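Local atomic coordinates of mandelate racemase/muconate lactonizing enzyme (Roseovarius nubinhibens, PDB entry 2QDD), a protein that is of unknown function but binds magnesium and belongs to the mandelate racemase/muconate lactonizing enzyme family of the enolase superfamily. Residues F11-P16 with D330-G335; L15-P20 with C53-S58; S35-I40 with V355-E360; G297-A302 with A326-D331. All blocks are in the same frame, centred on the assembly; numbering follows the deposited sequence.

Contact 1: F11-P16 with D330-G335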
loop_
_atom_site.group_PDB
_atom_site.type_symbol
_atom_site.label_atom_id
_atom_site.label_comp_id
_atom_site.label_asym_id
_atom_site.label_seq_id
_atom_site.Cartn_x
_atom_site.Cartn_y
_atom_site.Cartn_z
ATOM N N PHE A 11 -13.149 44.338 20.964
ATOM C CA PHE A 11 -14.546 44.616 21.277
ATOM C C PHE A 11 -15.287 43.297 21.396
ATOM O O PHE A 11 -14.888 42.304 20.796
ATOM C CB PHE A 11 -15.193 45.459 20.169
ATOM C CG PHE A 11 -14.570 46.818 19.989
ATOM C CD1 PHE A 11 -15.116 47.932 20.615
ATOM C CD2 PHE A 11 -13.445 46.987 19.187
ATOM C CE1 PHE A 11 -14.544 49.192 20.453
ATOM C CE2 PHE A 11 -12.865 48.241 19.023
ATOM C CZ PHE A 11 -13.418 49.345 19.654
ATOM N N HIS A 12 -16.368 43.289 22.167
ATOM C CA HIS A 12 -17.199 42.099 22.308
ATOM C C HIS A 12 -18.651 42.399 21.927
ATOM O O HIS A 12 -19.236 43.382 22.375
ATOM C CB HIS A 12 -17.084 41.517 23.728
ATOM C CG HIS A 12 -18.201 40.589 24.097
ATOM N ND1 HIS A 12 -19.089 40.865 25.114
ATOM C CD2 HIS A 12 -18.585 39.401 23.576
ATOM C CE1 HIS A 12 -19.968 39.882 25.207
ATOM N NE2 HIS A 12 -19.685 38.982 24.284
ATOM N N LEU A 13 -19.215 41.540 21.089
ATOM C CA LEU A 13 -20.528 41.762 20.511
ATOM C C LEU A 13 -21.429 40.602 20.911
ATOM O O LEU A 13 -21.063 39.439 20.743
ATOM C CB LEU A 13 -20.427 41.862 18.983
ATOM C CG LEU A 13 -19.939 43.162 18.318
ATOM C CD1 LEU A 13 -18.421 43.348 18.387
ATOM C CD2 LEU A 13 -20.393 43.217 16.874
ATOM N N ASP A 14 -22.594 40.930 21.457
ATOM C CA ASP A 14 -23.624 39.950 21.770
ATOM C C ASP A 14 -24.634 39.939 20.627
ATOM O O ASP A 14 -25.383 40.902 20.444
ATOM C CB ASP A 14 -24.319 40.339 23.079
ATOM C CG ASP A 14 -24.872 39.146 23.833
ATOM O OD1 ASP A 14 -25.752 38.443 23.289
ATOM O OD2 ASP A 14 -24.434 38.922 24.981
ATOM N N LEU A 15 -24.644 38.861 19.848
ATOM C CA LEU A 15 -25.433 38.821 18.619
ATOM C C LEU A 15 -26.540 37.780 18.700
ATOM O O LEU A 15 -26.274 36.589 18.538
ATOM C CB LEU A 15 -24.554 38.521 17.406
ATOM C CG LEU A 15 -23.322 39.358 17.091
ATOM C CD1 LEU A 15 -22.511 38.588 16.079
ATOM C CD2 LEU A 15 -23.720 40.722 16.537
ATOM N N PRO A 16 -27.786 38.225 18.939
ATOM C CA PRO A 16 -28.896 37.276 19.005
ATOM C C PRO A 16 -29.174 36.652 17.641
ATOM O O PRO A 16 -29.060 37.324 16.613
ATOM C CB PRO A 16 -30.077 38.138 19.462
ATOM C CG PRO A 16 -29.722 39.524 19.046
ATOM C CD PRO A 16 -28.228 39.616 19.151
ATOM N N ASP A 330 -29.687 41.001 14.865
ATOM C CA ASP A 330 -29.068 42.326 14.958
ATOM C C ASP A 330 -28.046 42.572 13.838
ATOM O O ASP A 330 -27.528 41.625 13.242
ATOM C CB ASP A 330 -28.405 42.502 16.327
ATOM C CG ASP A 330 -28.667 43.870 16.937
ATOM O OD1 ASP A 330 -28.609 44.885 16.204
ATOM O OD2 ASP A 330 -28.927 43.930 18.158
ATOM N N ASP A 331 -27.770 43.846 13.562
ATOM C CA ASP A 331 -26.722 44.249 12.621
ATOM C C ASP A 331 -25.950 45.445 13.192
ATOM O O ASP A 331 -26.510 46.537 13.331
ATOM C CB ASP A 331 -27.336 44.604 11.256
ATOM C CG ASP A 331 -26.301 44.711 10.129
ATOM O OD1 ASP A 331 -25.075 44.712 10.382
ATOM O OD2 ASP A 331 -26.733 44.809 8.963
ATOM N N PRO A 332 -24.666 45.234 13.538
ATOM C CA PRO A 332 -23.753 46.284 14.001
ATOM C C PRO A 332 -23.040 47.073 12.892
ATOM O O PRO A 332 -22.388 48.083 13.181
ATOM C CB PRO A 332 -22.730 45.499 14.816
ATOM C CG PRO A 332 -22.651 44.194 14.114
ATOM C CD PRO A 332 -24.017 43.909 13.549
ATOM N N ILE A 333 -23.147 46.610 11.648
ATOM C CA ILE A 333 -22.576 47.321 10.499
ATOM C C ILE A 333 -23.583 47.456 9.340
ATOM O O ILE A 333 -23.395 46.849 8.279
ATOM C CB ILE A 333 -21.245 46.674 10.015
ATOM C CG1 ILE A 333 -21.322 45.141 10.068
ATOM C CG2 ILE A 333 -20.069 47.168 10.854
ATOM C CD1 ILE A 333 -20.316 44.454 9.183
ATOM N N PRO A 334 -24.659 48.257 9.539
ATOM C CA PRO A 334 -25.777 48.280 8.587
ATOM C C PRO A 334 -25.369 48.874 7.243
ATOM O O PRO A 334 -24.596 49.838 7.204
ATOM C CB PRO A 334 -26.808 49.191 9.272
ATOM C CG PRO A 334 -26.373 49.281 10.697
ATOM C CD PRO A 334 -24.892 49.199 10.649
ATOM N N GLY A 335 -25.853 48.271 6.160
ATOM C CA GLY A 335 -25.525 48.704 4.801
ATOM C C GLY A 335 -24.067 48.552 4.391
ATOM O O GLY A 335 -23.619 49.175 3.423
#
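L13 turns its CG to the side of the backbone N, opposite the carbonyl carbon (chi1 -79°), and this swings the isobutyl group out of the strand toward the P332 ring. Its CD2 methyl does the touching, lying 3.7 Å from P332 CG and 3.9 Å from P332 CB, with the leucine running roughly perpendicular to the proline. L15, two residues on, brings its own CD2 to the same ring carbon at a looser 4.4 Å from P332 CG. T299 also packs on both L15 and P332. Farther along the strand, the P16 ring offers CD to D330 CB at 4.0 Å, so the aspartate takes part through its methylene. Alongside this pair, the backbones of P16 and A329 are hydrogen-bonded. The loop 330-335 has its own internal brace: D331 OD1 accepts from I333 N at 3.0 Å in an Asx turn, the N-H coming from above the carboxylate plane. D331 OD2 forms a salt bridge with R339. The contact thus joins strand 11-16 of the N-terminal capping domain to a loop of the C-terminal barrel domain. No hydrogen bond crosses between the two segments, so the join rests on leucine methyls, proline rings and the methylene of D330, while the carboxylate of D331 is engaged in its own loop and with R339.

Contact 2: L15-P20 with C53-S58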
loop_
_atom_site.group_PDB
_atom_site.type_symbol
_atom_site.label_atom_id
_atom_site.label_comp_id
_atom_site.label_asym_id
_atom_site.label_seq_id
_atom_site.Cartn_x
_atom_site.Cartn_y
_atom_site.Cartn_z
ATOM N N LEU A 15 -24.644 38.861 19.848
ATOM C CA LEU A 15 -25.433 38.821 18.619
ATOM C C LEU A 15 -26.540 37.780 18.700
ATOM O O LEU A 15 -26.274 36.589 18.538
ATOM C CB LEU A 15 -24.554 38.521 17.406
ATOM C CG LEU A 15 -23.322 39.358 17.091
ATOM C CD1 LEU A 15 -22.511 38.588 16.079
ATOM C CD2 LEU A 15 -23.720 40.722 16.537
ATOM N N PRO A 16 -27.786 38.225 18.939
ATOM C CA PRO A 16 -28.896 37.276 19.005
ATOM C C PRO A 16 -29.174 36.652 17.641
ATOM O O PRO A 16 -29.060 37.324 16.613
ATOM C CB PRO A 16 -30.077 38.138 19.462
ATOM C CG PRO A 16 -29.722 39.524 19.046
ATOM C CD PRO A 16 -28.228 39.616 19.151
ATOM N N LEU A 17 -29.506 35.367 17.644
ATOM C CA LEU A 17 -29.933 34.678 16.434
ATOM C C LEU A 17 -31.409 34.931 16.154
ATOM O O LEU A 17 -32.204 35.103 17.083
ATOM C CB LEU A 17 -29.665 33.173 16.548
ATOM C CG LEU A 17 -28.216 32.721 16.765
ATOM C CD1 LEU A 17 -28.192 31.282 17.235
ATOM C CD2 LEU A 17 -27.376 32.889 15.511
ATOM N N ALA A 18 -31.755 34.955 14.870
ATOM C CA ALA A 18 -33.144 34.997 14.417
ATOM C C ALA A 18 -33.923 33.727 14.785
ATOM O O ALA A 18 -35.083 33.804 15.192
ATOM C CB ALA A 18 -33.199 35.241 12.911
ATOM N N LYS A 19 -33.281 32.569 14.634
ATOM C CA LYS A 19 -33.859 31.290 15.061
ATOM C C LYS A 19 -33.014 30.643 16.166
ATOM O O LYS A 19 -32.023 29.967 15.874
ATOM C CB LYS A 19 -34.013 30.325 13.876
ATOM C CG LYS A 19 -34.758 30.884 12.666
ATOM C CD LYS A 19 -36.273 30.816 12.840
ATOM C CE LYS A 19 -36.995 31.332 11.602
ATOM N NZ LYS A 19 -36.849 32.805 11.427
ATOM N N PRO A 20 -33.394 30.862 17.441
ATOM C CA PRO A 20 -32.858 30.057 18.543
ATOM C C PRO A 20 -33.275 28.591 18.443
ATOM O O PRO A 20 -34.380 28.289 17.978
ATOM C CB PRO A 20 -33.480 30.705 19.791
ATOM C CG PRO A 20 -33.913 32.065 19.353
ATOM C CD PRO A 20 -34.329 31.893 17.928
ATOM N N CYS A 53 -15.832 35.005 15.184
ATOM C CA CYS A 53 -17.078 34.592 15.809
ATOM C C CYS A 53 -17.361 33.089 15.656
ATOM O O CYS A 53 -17.948 32.665 14.659
ATOM C CB CYS A 53 -18.239 35.438 15.295
ATOM S SG CYS A 53 -19.797 35.063 16.091
ATOM N N PRO A 54 -16.930 32.281 16.647
ATOM C CA PRO A 54 -17.233 30.847 16.712
ATOM C C PRO A 54 -18.727 30.559 16.797
ATOM O O PRO A 54 -19.471 31.336 17.395
ATOM C CB PRO A 54 -16.537 30.405 18.006
ATOM C CG PRO A 54 -15.454 31.414 18.219
ATOM C CD PRO A 54 -16.073 32.701 17.774
ATOM N N TRP A 55 -19.163 29.455 16.198
ATOM C CA TRP A 55 -20.573 29.061 16.260
ATOM C C TRP A 55 -20.915 28.409 17.603
ATOM O O TRP A 55 -21.035 27.186 17.706
ATOM C CB TRP A 55 -20.940 28.143 15.093
ATOM C CG TRP A 55 -22.422 27.958 14.934
ATOM C CD1 TRP A 55 -23.167 26.886 15.345
ATOM C CD2 TRP A 55 -23.338 28.872 14.319
ATOM N NE1 TRP A 55 -24.492 27.077 15.024
ATOM C CE2 TRP A 55 -24.625 28.288 14.394
ATOM C CE3 TRP A 55 -23.196 30.128 13.708
ATOM C CZ2 TRP A 55 -25.764 28.918 13.886
ATOM C CZ3 TRP A 55 -24.334 30.755 13.198
ATOM C CH2 TRP A 55 -25.601 30.145 13.292
ATOM N N GLY A 56 -21.068 29.235 18.632
ATOM C CA GLY A 56 -21.036 28.758 20.012
ATOM C C GLY A 56 -19.673 28.214 20.404
ATOM O O GLY A 56 -18.662 28.538 19.784
ATOM N N HIS A 57 -19.650 27.383 21.440
ATOM C CA HIS A 57 -18.405 26.810 21.940
ATOM C C HIS A 57 -18.346 25.288 21.774
ATOM O O HIS A 57 -17.410 24.658 22.255
ATOM C CB HIS A 57 -18.166 27.216 23.402
ATOM C CG HIS A 57 -19.326 26.949 24.311
ATOM N ND1 HIS A 57 -19.619 25.691 24.795
ATOM C CD2 HIS A 57 -20.262 27.779 24.830
ATOM C CE1 HIS A 57 -20.693 25.756 25.564
ATOM N NE2 HIS A 57 -21.101 27.011 25.602
ATOM N N SER A 58 -19.337 24.715 21.087
ATOM C CA SER A 58 -19.434 23.265 20.946
ATOM C C SER A 58 -19.185 22.787 19.513
ATOM O O SER A 58 -18.975 21.596 19.278
ATOM C CB SER A 58 -20.784 22.760 21.473
ATOM O OG SER A 58 -21.787 22.796 20.474
#
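L17 lays its CD2 methyl by the far corner of the W55 indole, 4.0 Å from CH2, the two side chains meeting at a slant. Each reaches the other through a different first torsion. The leucine carries CG next to its backbone N (chi1 -60°), whereas the tryptophan holds CG anti to the N (chi1 -167°), which sends the six-membered ring across to the strand although L17 CA and W55 CA are 10.9 Å apart. A lighter second touch lies two residues back on both segments, where L15 CD1 stands 4.4 Å from C53 SG. The indole is held at other points too: NE1 is hydrogen-bonded to Y21 OH, and the ring meets that of F30 with the planes inclined at about 55°. W55 is the centre of an inverse gamma turn, which bends the loop just where the indole leaves it. Its side chain lies about 9 Å from that of E244 and about 10 Å from that of D196, both magnesium-binding residues, so this corner of the capping domain stands near the metal site. Strand 29-42 lies between strands 5-22 and 47-52 in the antiparallel sheet, and bridges the two segments: L33 and S35 touch C53, and F30 touches L17. The loop 53-58 leaves strand 47-52 toward helix 64-78, and its H57 is hydrogen-bonded through ND1 to the carbonyl O of Q96 of a second subunit.

Contact 3: S35-I40 with V355-E360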
loop_
_atom_site.group_PDB
_atom_site.type_symbol
_atom_site.label_atom_id
_atom_site.label_comp_id
_atom_site.label_asym_id
_atom_site.label_seq_id
_atom_site.Cartn_x
_atom_site.Cartn_y
_atom_site.Cartn_z
ATOM N N SER A 35 -19.250 37.272 19.477
ATOM C CA SER A 35 -18.344 37.765 18.453
ATOM C C SER A 35 -17.277 38.672 19.041
ATOM O O SER A 35 -17.540 39.447 19.954
ATOM C CB SER A 35 -19.115 38.515 17.371
ATOM O OG SER A 35 -18.262 38.875 16.304
ATOM N N THR A 36 -16.073 38.562 18.499
ATOM C CA THR A 36 -14.989 39.470 18.816
ATOM C C THR A 36 -14.664 40.278 17.565
ATOM O O THR A 36 -14.381 39.704 16.511
ATOM C CB THR A 36 -13.744 38.685 19.280
ATOM O OG1 THR A 36 -14.079 37.900 20.428
ATOM C CG2 THR A 36 -12.609 39.620 19.641
ATOM N N TYR A 37 -14.735 41.604 17.685
ATOM C CA TYR A 37 -14.111 42.521 16.724
ATOM C C TYR A 37 -12.737 42.947 17.222
ATOM O O TYR A 37 -12.556 43.246 18.401
ATOM C CB TYR A 37 -14.969 43.771 16.519
ATOM C CG TYR A 37 -16.061 43.664 15.472
ATOM C CD1 TYR A 37 -16.462 44.791 14.753
ATOM C CD2 TYR A 37 -16.704 42.451 15.208
ATOM C CE1 TYR A 37 -17.470 44.715 13.800
ATOM C CE2 TYR A 37 -17.711 42.364 14.252
ATOM C CZ TYR A 37 -18.089 43.500 13.551
ATOM O OH TYR A 37 -19.086 43.423 12.605
ATOM N N LEU A 38 -11.774 42.980 16.311
ATOM C CA LEU A 38 -10.442 43.457 16.622
ATOM C C LEU A 38 -10.079 44.621 15.708
ATOM O O LEU A 38 -10.276 44.549 14.495
ATOM C CB LEU A 38 -9.431 42.318 16.494
ATOM C CG LEU A 38 -7.942 42.657 16.596
ATOM C CD1 LEU A 38 -7.499 42.974 18.024
ATOM C CD2 LEU A 38 -7.143 41.520 16.033
ATOM N N ARG A 39 -9.567 45.696 16.304
ATOM C CA ARG A 39 -9.059 46.843 15.554
ATOM C C ARG A 39 -7.553 46.894 15.714
ATOM O O ARG A 39 -7.050 46.888 16.835
ATOM C CB ARG A 39 -9.688 48.149 16.065
ATOM C CG ARG A 39 -9.093 49.407 15.433
ATOM C CD ARG A 39 -9.749 50.681 15.930
ATOM N NE ARG A 39 -9.405 50.990 17.315
ATOM C CZ ARG A 39 -10.159 51.720 18.133
ATOM N NH1 ARG A 39 -11.314 52.228 17.712
ATOM N NH2 ARG A 39 -9.754 51.941 19.379
ATOM N N ILE A 40 -6.842 46.935 14.592
ATOM C CA ILE A 40 -5.392 47.108 14.600
ATOM C C ILE A 40 -5.030 48.495 14.075
ATOM O O ILE A 40 -5.296 48.818 12.911
ATOM C CB ILE A 40 -4.661 46.027 13.746
ATOM C CG1 ILE A 40 -5.029 44.613 14.219
ATOM C CG2 ILE A 40 -3.153 46.253 13.778
ATOM C CD1 ILE A 40 -4.098 43.516 13.714
ATOM N N VAL A 355 -15.021 47.189 4.572
ATOM C CA VAL A 355 -16.015 47.401 5.623
ATOM C C VAL A 355 -15.383 48.021 6.870
ATOM O O VAL A 355 -14.428 47.482 7.423
ATOM C CB VAL A 355 -16.915 46.134 5.910
ATOM C CG1 VAL A 355 -16.241 44.836 5.496
ATOM C CG2 VAL A 355 -17.406 46.082 7.354
ATOM N N ILE A 356 -15.910 49.183 7.270
ATOM C CA ILE A 356 -15.393 49.956 8.407
ATOM C C ILE A 356 -16.469 50.044 9.492
ATOM O O ILE A 356 -17.462 50.757 9.324
ATOM C CB ILE A 356 -14.952 51.387 7.985
ATOM C CG1 ILE A 356 -13.924 51.334 6.848
ATOM C CG2 ILE A 356 -14.377 52.152 9.175
ATOM C CD1 ILE A 356 -14.063 52.456 5.829
ATOM N N PRO A 357 -16.285 49.300 10.598
ATOM C CA PRO A 357 -17.137 49.413 11.783
ATOM C C PRO A 357 -17.014 50.768 12.477
ATOM O O PRO A 357 -15.918 51.326 12.577
ATOM C CB PRO A 357 -16.617 48.300 12.702
ATOM C CG PRO A 357 -15.851 47.386 11.813
ATOM C CD PRO A 357 -15.255 48.265 10.774
ATOM N N ASP A 358 -18.145 51.288 12.938
ATOM C CA ASP A 358 -18.155 52.457 13.813
ATOM C C ASP A 358 -18.146 52.004 15.275
ATOM O O ASP A 358 -19.069 51.308 15.707
ATOM C CB ASP A 358 -19.382 53.329 13.520
ATOM C CG ASP A 358 -19.391 54.624 14.317
ATOM O OD1 ASP A 358 -20.415 54.897 14.973
ATOM O OD2 ASP A 358 -18.380 55.365 14.286
ATOM N N PRO A 359 -17.100 52.394 16.035
ATOM C CA PRO A 359 -16.897 51.977 17.431
ATOM C C PRO A 359 -18.008 52.407 18.397
ATOM O O PRO A 359 -18.158 51.807 19.466
ATOM C CB PRO A 359 -15.574 52.652 17.814
ATOM C CG PRO A 359 -14.904 52.957 16.525
ATOM C CD PRO A 359 -16.011 53.272 15.573
ATOM N N GLU A 360 -18.779 53.426 18.019
ATOM C CA GLU A 360 -19.950 53.855 18.788
ATOM C C GLU A 360 -21.139 52.899 18.676
ATOM O O GLU A 360 -22.038 52.921 19.520
ATOM C CB GLU A 360 -20.370 55.272 18.385
ATOM C CG GLU A 360 -19.856 56.371 19.315
ATOM C CD GLU A 360 -18.336 56.414 19.405
ATOM O OE1 GLU A 360 -17.681 56.689 18.375
ATOM O OE2 GLU A 360 -17.801 56.169 20.509
#
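The Y37 ring has the pyrrolidine of P357 against its CE1 side, with P357 CB at the ring edge, in plane, 3.8 Å from Y37 CE1. P357 CG is slightly nearer, 3.7 Å from Y37 CE1, and it approaches obliquely. The second flat group, the guanidinium of R39, is met at its edge: P359 CG lies close to its plane, 3.9 Å from R39 NH1, and the arginine and proline side chains cross at about a right angle. Both residues come from the same side of strand 35-40, two positions apart, and meet prolines that are also two apart. R39 starts out extended, with CG anti to the backbone N (chi1 174°), then bends at chi3 (71°), which carries the guanidinium to P359. Other parts of the fold fix both polar ends. Y37 OH is hydrogen-bonded to T299 OG1, and R39 NH2 to T9 OG1 on the neighbouring strand 5-22. W49 packs on both R39 and P357, while L301 of helix 300-311 packs on Y37 and P357. Strand 29-42 of the capping-domain sheet thereby meets the chain that follows strand 344-345 and leads back to strand 367-370 of that same sheet. Between the segments, proline carbons are set against one side of the phenol ring and at the edge of a guanidinium, with no hydrogen bond across; the polar partners of the two side chains lie outside the contact: T299 for Y37, T9 and, weakly, D41 for R39.

Contact 4: G297-A302 with A326-D331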
loop_
_atom_site.group_PDB
_atom_site.type_symbol
_atom_site.label_atom_id
_atom_site.label_comp_id
_atom_site.label_asym_id
_atom_site.label_seq_id
_atom_site.Cartn_x
_atom_site.Cartn_y
_atom_site.Cartn_z
ATOM N N GLY A 297 -19.330 31.766 11.425
ATOM C CA GLY A 297 -20.496 32.539 11.825
ATOM C C GLY A 297 -20.175 34.005 12.010
ATOM O O GLY A 297 -19.040 34.441 11.779
ATOM N N GLY A 298 -21.187 34.762 12.423
ATOM C CA GLY A 298 -21.006 36.153 12.815
ATOM C C GLY A 298 -21.469 37.144 11.772
ATOM O O GLY A 298 -22.304 36.825 10.922
ATOM N N THR A 299 -20.915 38.350 11.840
ATOM C CA THR A 299 -21.476 39.489 11.133
ATOM C C THR A 299 -20.980 39.530 9.696
ATOM O O THR A 299 -20.148 38.710 9.288
ATOM C CB THR A 299 -21.136 40.833 11.821
ATOM O OG1 THR A 299 -19.770 41.178 11.563
ATOM C CG2 THR A 299 -21.374 40.773 13.321
ATOM N N ALA A 300 -21.479 40.515 8.948
ATOM C CA ALA A 300 -21.058 40.769 7.573
ATOM C C ALA A 300 -19.576 41.129 7.431
ATOM O O ALA A 300 -19.062 41.173 6.320
ATOM C CB ALA A 300 -21.944 41.843 6.935
ATOM N N LEU A 301 -18.896 41.373 8.552
ATOM C CA LEU A 301 -17.458 41.625 8.547
ATOM C C LEU A 301 -16.642 40.360 8.208
ATOM O O LEU A 301 -15.869 40.361 7.246
ATOM C CB LEU A 301 -17.002 42.272 9.867
ATOM C CG LEU A 301 -15.542 42.733 10.005
ATOM C CD1 LEU A 301 -15.118 43.616 8.876
ATOM C CD2 LEU A 301 -15.257 43.428 11.306
ATOM N N ALA A 302 -16.836 39.295 8.984
ATOM C CA ALA A 302 -16.318 37.958 8.652
ATOM C C ALA A 302 -16.822 37.406 7.310
ATOM O O ALA A 302 -16.046 36.825 6.551
ATOM C CB ALA A 302 -16.624 36.970 9.782
ATOM N N ALA A 326 -27.088 36.607 7.763
ATOM C CA ALA A 326 -28.467 36.255 7.432
ATOM C C ALA A 326 -29.228 35.569 8.569
ATOM O O ALA A 326 -30.463 35.571 8.586
ATOM C CB ALA A 326 -28.502 35.395 6.176
ATOM N N HIS A 327 -28.493 34.986 9.512
ATOM C CA HIS A 327 -29.102 34.237 10.604
ATOM C C HIS A 327 -29.150 35.027 11.910
ATOM O O HIS A 327 -29.683 34.546 12.909
ATOM C CB HIS A 327 -28.400 32.886 10.777
ATOM C CG HIS A 327 -28.587 31.970 9.609
ATOM N ND1 HIS A 327 -29.533 30.968 9.594
ATOM C CD2 HIS A 327 -27.976 31.928 8.401
ATOM C CE1 HIS A 327 -29.487 30.339 8.432
ATOM N NE2 HIS A 327 -28.553 30.905 7.688
ATOM N N LEU A 328 -28.603 36.241 11.883
ATOM C CA LEU A 328 -28.633 37.158 13.023
ATOM C C LEU A 328 -29.866 38.064 13.003
ATOM O O LEU A 328 -30.352 38.444 11.932
ATOM C CB LEU A 328 -27.377 38.034 13.043
ATOM C CG LEU A 328 -25.988 37.395 13.059
ATOM C CD1 LEU A 328 -24.929 38.486 12.920
ATOM C CD2 LEU A 328 -25.759 36.556 14.317
ATOM N N ALA A 329 -30.349 38.418 14.193
ATOM C CA ALA A 329 -31.440 39.382 14.346
ATOM C C ALA A 329 -30.950 40.830 14.475
ATOM O O ALA A 329 -31.705 41.771 14.220
ATOM C CB ALA A 329 -32.313 39.006 15.530
ATOM N N ASP A 330 -29.687 41.001 14.865
ATOM C CA ASP A 330 -29.068 42.326 14.958
ATOM C C ASP A 330 -28.046 42.572 13.838
ATOM O O ASP A 330 -27.528 41.625 13.242
ATOM C CB ASP A 330 -28.405 42.502 16.327
ATOM C CG ASP A 330 -28.667 43.870 16.937
ATOM O OD1 ASP A 330 -28.609 44.885 16.204
ATOM O OD2 ASP A 330 -28.927 43.930 18.158
ATOM N N ASP A 331 -27.770 43.846 13.562
ATOM C CA ASP A 331 -26.722 44.249 12.621
ATOM C C ASP A 331 -25.950 45.445 13.192
ATOM O O ASP A 331 -26.510 46.537 13.331
ATOM C CB ASP A 331 -27.336 44.604 11.256
ATOM C CG ASP A 331 -26.301 44.711 10.129
ATOM O OD1 ASP A 331 -25.075 44.712 10.382
ATOM O OD2 ASP A 331 -26.733 44.809 8.963
HETATM O O HOH W 1 -23.858 41.999 10.101
#
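T299 OG1 is gripped by several groups while its residue packs on L328: it accepts from L301 N at 3.1 Å with a nearly straight N-H (160°), and is also hydrogen-bonded to E51 OE1, the phenol of Y37 completing the grip. T299 stands at the N-cap of helix 300-311, and the bond from L301 N is its capping bond. E51 OE1 is held by A302 N as well, so a carboxylate of the capping domain sits at this helix start. L328 carries the contact itself. With CG beside its backbone N (chi1 -56°), it directs CD1 to G298 O at 3.7 Å, and the same methyl lies 4.0 Å from T299 CA and 4.2 Å from T299 CG2. A water makes the polar link between the segments, accepting from A300 N at 3.0 Å and donating to D331 OD1 at 3.0 Å. L15 and L33 of the capping-domain sheet also touch L328. The loop 326-331 is therefore joined to the helix start by a leucine methyl and one water, with no direct hydrogen bond between the segments; the water gives a helix N-H and a carboxylate oxygen a shared partner.

In the fold
Contacts 1 and 3 cross from the capping domain to the C-terminal part; contact 2 lies within the first and contact 4 within the second, and these two meet across the seam, C53 SG 3.7 Å from G298 CA. Contacts 1 and 4, with centres 7 Å apart, share D330 and D331, and T299 CG2 lies 3.7 Å from both L15 CD1 and P332 CG. Contacts 1 and 2 share L15 and P16. Contact 3 joins contact 1 through the sheet, where F11 N is 2.8 Å from Y37 O, and contact 4 through Y37 OH, 2.6 Å from T299 OG1. Contact 2 alone comes near the magnesium-binding residues, about 9 Å between the W55 and E244 side chains.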